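Long-range contact in hydrazine synthase subunit alpha (Candidatus Kuenenia stuttgartiensis, PDB 5C2V), which condenses hydroxylamine delivered from the gamma subunit with ammonia to give hydrazine, the second half-reaction of hydrazine synthase: residues 269-281 and 315-327. Residues are numbered along the deposited sequence; the frame is centred on the assembly and turned at random.
With ZN (zinc ion), chain B; HEC (heme c), chain C.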
# COMPACT_ATOMS: atom_id res chain seq x y z
N PRO D 269 -15.33 -4.33 -23.26
CA PRO D 269 -14.57 -3.46 -22.36
C PRO D 269 -13.28 -4.11 -21.85
O PRO D 269 -13.29 -5.27 -21.44
CB PRO D 269 -15.55 -3.21 -21.20
CG PRO D 269 -16.47 -4.38 -21.23
CD PRO D 269 -16.62 -4.75 -22.67
N ARG D 270 -12.18 -3.36 -21.88
CA ARG D 270 -10.90 -3.85 -21.39
C ARG D 270 -10.10 -2.72 -20.75
O ARG D 270 -10.20 -1.57 -21.18
CB ARG D 270 -10.10 -4.51 -22.52
CG ARG D 270 -9.73 -3.55 -23.64
CD ARG D 270 -9.08 -4.28 -24.80
NE ARG D 270 -8.54 -3.34 -25.79
CZ ARG D 270 -7.28 -2.91 -25.80
NH1 ARG D 270 -6.42 -3.33 -24.89
NH2 ARG D 270 -6.89 -2.05 -26.74
N PRO D 271 -9.31 -3.04 -19.71
CA PRO D 271 -8.52 -2.02 -19.01
C PRO D 271 -7.32 -1.53 -19.82
O PRO D 271 -6.77 -2.29 -20.61
CB PRO D 271 -8.05 -2.75 -17.75
CG PRO D 271 -7.97 -4.18 -18.18
CD PRO D 271 -9.13 -4.37 -19.12
N ILE D 272 -6.94 -0.28 -19.61
CA ILE D 272 -5.75 0.27 -20.24
C ILE D 272 -4.68 0.55 -19.18
O ILE D 272 -3.61 -0.04 -19.22
CB ILE D 272 -6.05 1.56 -21.04
CG1 ILE D 272 -6.96 1.23 -22.23
CG2 ILE D 272 -4.77 2.21 -21.52
CD1 ILE D 272 -6.33 0.28 -23.23
N TYR D 273 -4.97 1.46 -18.25
CA TYR D 273 -4.02 1.73 -17.18
C TYR D 273 -4.68 2.18 -15.87
O TYR D 273 -5.67 2.91 -15.89
CB TYR D 273 -3.01 2.79 -17.63
CG TYR D 273 -1.80 2.92 -16.73
CD1 TYR D 273 -0.78 1.98 -16.77
CD2 TYR D 273 -1.68 3.98 -15.84
CE1 TYR D 273 0.33 2.09 -15.95
CE2 TYR D 273 -0.58 4.10 -15.02
CZ TYR D 273 0.42 3.15 -15.08
OH TYR D 273 1.52 3.26 -14.26
N GLY D 274 -4.11 1.75 -14.75
CA GLY D 274 -4.49 2.27 -13.45
C GLY D 274 -5.34 1.40 -12.53
O GLY D 274 -5.60 1.79 -11.40
N ASN D 275 -5.79 0.24 -13.01
CA ASN D 275 -6.65 -0.61 -12.19
C ASN D 275 -5.96 -1.76 -11.46
O ASN D 275 -6.59 -2.44 -10.65
CB ASN D 275 -7.77 -1.19 -13.06
CG ASN D 275 -8.92 -1.75 -12.24
OD1 ASN D 275 -9.66 -1.01 -11.61
ND2 ASN D 275 -9.06 -3.07 -12.25
N CYS D 276 -4.67 -1.97 -11.71
CA CYS D 276 -4.02 -3.18 -11.23
C CYS D 276 -2.87 -2.92 -10.25
O CYS D 276 -2.27 -1.84 -10.26
CB CYS D 276 -3.51 -4.00 -12.42
SG CYS D 276 -4.82 -4.72 -13.46
N ASP D 277 -2.58 -3.91 -9.41
CA ASP D 277 -1.51 -3.81 -8.44
C ASP D 277 -0.16 -3.60 -9.11
O ASP D 277 0.16 -4.25 -10.10
CB ASP D 277 -1.45 -5.08 -7.57
CG ASP D 277 -2.72 -5.28 -6.75
OD1 ASP D 277 -2.82 -4.69 -5.66
OD2 ASP D 277 -3.60 -6.03 -7.21
N GLY D 278 0.63 -2.68 -8.56
CA GLY D 278 1.95 -2.38 -9.09
C GLY D 278 1.97 -1.14 -9.96
O GLY D 278 3.02 -0.55 -10.18
N GLU D 279 0.80 -0.75 -10.45
CA GLU D 279 0.68 0.42 -11.31
C GLU D 279 0.67 1.72 -10.52
O GLU D 279 0.28 1.75 -9.35
CB GLU D 279 -0.57 0.31 -12.18
CG GLU D 279 -0.49 -0.84 -13.18
CD GLU D 279 -1.80 -1.09 -13.90
OE1 GLU D 279 -2.79 -0.39 -13.60
OE2 GLU D 279 -1.83 -1.98 -14.78
N ILE D 280 1.11 2.80 -11.17
CA ILE D 280 1.33 4.08 -10.51
C ILE D 280 0.05 4.91 -10.35
O ILE D 280 -0.86 4.83 -11.18
CB ILE D 280 2.39 4.90 -11.29
CG1 ILE D 280 3.66 4.07 -11.48
CG2 ILE D 280 2.73 6.21 -10.58
CD1 ILE D 280 4.77 4.79 -12.20
N GLY D 281 -0.02 5.69 -9.27
CA GLY D 281 -1.11 6.61 -9.04
C GLY D 281 -2.07 6.26 -7.92
O GLY D 281 -2.76 7.14 -7.40
N ALA D 315 0.82 11.06 -18.14
CA ALA D 315 0.77 10.48 -19.48
C ALA D 315 1.33 9.06 -19.54
O ALA D 315 2.33 8.74 -18.89
CB ALA D 315 1.52 11.37 -20.46
N VAL D 316 0.66 8.21 -20.32
CA VAL D 316 1.17 6.86 -20.61
C VAL D 316 0.93 6.54 -22.08
O VAL D 316 -0.16 6.79 -22.60
CB VAL D 316 0.51 5.78 -19.73
CG1 VAL D 316 1.05 5.83 -18.31
CG2 VAL D 316 -1.01 5.92 -19.73
N SER D 317 1.94 6.00 -22.75
CA SER D 317 1.85 5.72 -24.19
C SER D 317 0.67 4.82 -24.51
O SER D 317 0.45 3.81 -23.85
CB SER D 317 3.14 5.09 -24.70
OG SER D 317 3.19 3.71 -24.38
N TRP D 318 -0.10 5.19 -25.53
CA TRP D 318 -1.26 4.41 -25.94
C TRP D 318 -0.86 3.05 -26.49
O TRP D 318 -1.54 2.05 -26.25
CB TRP D 318 -2.08 5.17 -26.99
CG TRP D 318 -2.94 4.27 -27.82
CD1 TRP D 318 -2.68 3.84 -29.09
CD2 TRP D 318 -4.18 3.67 -27.43
NE1 TRP D 318 -3.69 3.01 -29.52
CE2 TRP D 318 -4.62 2.89 -28.52
CE3 TRP D 318 -4.96 3.72 -26.28
CZ2 TRP D 318 -5.81 2.17 -28.49
CZ3 TRP D 318 -6.15 3.00 -26.25
CH2 TRP D 318 -6.56 2.24 -27.35
N ASP D 319 0.25 3.02 -27.22
CA ASP D 319 0.73 1.78 -27.84
C ASP D 319 1.13 0.76 -26.78
O ASP D 319 0.79 -0.42 -26.89
CB ASP D 319 1.91 2.08 -28.77
CG ASP D 319 1.52 2.97 -29.93
OD1 ASP D 319 0.34 2.94 -30.34
OD2 ASP D 319 2.40 3.69 -30.44
N ALA D 320 1.85 1.21 -25.76
CA ALA D 320 2.26 0.33 -24.67
C ALA D 320 1.99 0.97 -23.32
O ALA D 320 2.89 1.53 -22.69
CB ALA D 320 3.74 -0.02 -24.80
N PRO D 321 0.73 0.89 -22.85
CA PRO D 321 0.33 1.50 -21.58
C PRO D 321 0.82 0.72 -20.37
O PRO D 321 0.07 -0.06 -19.78
CB PRO D 321 -1.20 1.49 -21.66
CG PRO D 321 -1.51 0.33 -22.53
CD PRO D 321 -0.41 0.27 -23.55
N PHE D 322 2.08 0.94 -20.01
CA PHE D 322 2.66 0.29 -18.83
C PHE D 322 3.44 1.30 -18.00
O PHE D 322 3.53 2.48 -18.36
CB PHE D 322 3.56 -0.87 -19.25
CG PHE D 322 2.86 -1.89 -20.12
CD1 PHE D 322 2.10 -2.90 -19.56
CD2 PHE D 322 2.96 -1.82 -21.50
CE1 PHE D 322 1.46 -3.83 -20.35
CE2 PHE D 322 2.32 -2.75 -22.30
CZ PHE D 322 1.57 -3.75 -21.73
N ASN D 323 4.00 0.84 -16.89
CA ASN D 323 4.73 1.72 -15.97
C ASN D 323 5.99 2.30 -16.59
O ASN D 323 6.42 3.40 -16.23
CB ASN D 323 5.08 0.96 -14.69
CG ASN D 323 3.86 0.53 -13.91
OD1 ASN D 323 2.82 1.19 -13.95
ND2 ASN D 323 3.97 -0.59 -13.20
N LYS D 324 6.60 1.56 -17.52
CA LYS D 324 7.84 1.99 -18.14
C LYS D 324 7.65 3.23 -19.01
O LYS D 324 8.59 3.98 -19.24
CB LYS D 324 8.45 0.85 -18.96
CG LYS D 324 7.56 0.32 -20.07
CD LYS D 324 8.18 -0.88 -20.76
CE LYS D 324 8.29 -2.07 -19.82
NZ LYS D 324 8.87 -3.26 -20.49
N THR D 325 6.43 3.43 -19.50
CA THR D 325 6.12 4.59 -20.32
C THR D 325 5.47 5.73 -19.53
O THR D 325 5.18 6.79 -20.09
CB THR D 325 5.19 4.22 -21.50
OG1 THR D 325 3.89 3.89 -21.00
CG2 THR D 325 5.76 3.04 -22.27
N TYR D 326 5.24 5.51 -18.24
CA TYR D 326 4.58 6.51 -17.40
C TYR D 326 5.48 7.73 -17.18
O TYR D 326 6.70 7.60 -17.09
CB TYR D 326 4.18 5.91 -16.05
CG TYR D 326 3.48 6.88 -15.11
CD1 TYR D 326 4.20 7.64 -14.20
CD2 TYR D 326 2.10 7.03 -15.14
CE1 TYR D 326 3.57 8.52 -13.34
CE2 TYR D 326 1.46 7.91 -14.29
CZ TYR D 326 2.20 8.66 -13.39
OH TYR D 326 1.57 9.53 -12.54
N GLU D 327 4.86 8.91 -17.10
CA GLU D 327 5.61 10.14 -16.83
C GLU D 327 4.74 11.22 -16.19
O GLU D 327 3.51 11.20 -16.30
CB GLU D 327 6.22 10.67 -18.12
CG GLU D 327 5.22 10.94 -19.23
CD GLU D 327 5.86 11.54 -20.46
OE1 GLU D 327 6.90 12.22 -20.32
OE2 GLU D 327 5.33 11.34 -21.58
ZN ZN B . -6.39 -6.18 -12.66
FE HEC C . -11.29 -10.96 -14.70
CHA HEC C . -10.33 -8.04 -13.12
CHB HEC C . -12.54 -9.12 -17.30
CHC HEC C . -12.62 -13.82 -16.10
CHD HEC C . -10.24 -12.80 -12.00
NA HEC C . -11.41 -8.96 -15.13
C1A HEC C . -10.96 -7.92 -14.34
C2A HEC C . -11.25 -6.68 -15.01
C3A HEC C . -11.87 -6.97 -16.16
C4A HEC C . -11.98 -8.41 -16.26
CMA HEC C . -12.37 -5.95 -17.21
CAA HEC C . -10.92 -5.27 -14.47
CBA HEC C . -9.64 -4.75 -15.12
CGA HEC C . -8.45 -5.55 -14.67
O1A HEC C . -7.65 -5.98 -15.54
O2A HEC C . -8.29 -5.76 -13.44
NB HEC C . -12.51 -11.38 -16.33
C1B HEC C . -12.65 -10.49 -17.38
C2B HEC C . -12.91 -11.25 -18.58
C3B HEC C . -12.94 -12.55 -18.26
C4B HEC C . -12.68 -12.66 -16.84
CMB HEC C . -13.13 -10.67 -20.00
CAB HEC C . -13.19 -13.71 -19.25
CBB HEC C . -14.53 -14.40 -18.91
NC HEC C . -11.36 -12.96 -14.17
C1C HEC C . -12.05 -13.95 -14.85
C2C HEC C . -11.98 -15.16 -14.06
C3C HEC C . -11.42 -14.85 -12.89
C4C HEC C . -10.96 -13.47 -12.96
CMC HEC C . -12.73 -16.47 -14.37
CAC HEC C . -11.20 -15.83 -11.71
CBC HEC C . -12.06 -15.39 -10.51
ND HEC C . -10.43 -10.49 -12.84
C1D HEC C . -10.06 -11.44 -11.90
C2D HEC C . -9.44 -10.77 -10.77
C3D HEC C . -9.46 -9.28 -11.13
C4D HEC C . -10.10 -9.21 -12.42
CMD HEC C . -8.88 -11.44 -9.50
CAD HEC C . -8.94 -8.10 -10.29
CBD HEC C . -9.78 -7.98 -9.03
CGD HEC C . -9.26 -6.86 -8.18
O1D HEC C . -9.72 -6.75 -7.01
O2D HEC C . -8.40 -6.08 -8.66
O HOH W 1 -6.48 -5.94 -10.57
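Val-316 lays its CG1 over one face of the Tyr-273 ring, a CH-pi contact 4.1 Å from the centroid, while at the ring's edge, near its plane, stands OD1 of Asn-323. The side chains of Tyr-326 and Tyr-273 cross at about a right angle, CD2 of the former reaching CE2 of the latter, yet their ring planes lie only some 24° apart. The Tyr-326 ring carries Ile-280 CG2 over one face, 4.0 Å from the centroid and displaced toward the rim. CD1 of the same isoleucine reaches Tyr-326 CD1 at 3.5 Å.

Tyr-273 illustrates how one hydroxyl can join two segments. A chi1 of -167° sets CG opposite the main-chain N and brings the ring's outer end to Asn-323, where OH donates to OD1 and accepts a nearly straight bond from Ile-280 N at 3.2 Å. The amide, turned 83° from the ring, also sends ND2 weakly to Gly-278 O. Beyond this polar cluster, Ile-272 packs CG2 on Pro-321 CB at 3.6 Å and points CD1 at Trp-318 CZ3.

The turn from Cys-276 to Glu-279 is type II. Glu-279 OE1 takes Gly-274 N and Cys-276 N from opposite faces of its carboxylate, and OE2 forms a salt bridge with Arg-565. The loop thus braced carries Cys-276, whose SG binds zinc at 2.3 Å beside His-560, a heme propionate oxygen and water.

Within the six-bladed propeller the contact joins successive blades: 270-273, with a classic bulge opposite Ile-259, edges the sheet containing 256-262, and 312-317 lies between 297-303 and 327-328, with the beta subunit packing against Pro-321 and Phe-322.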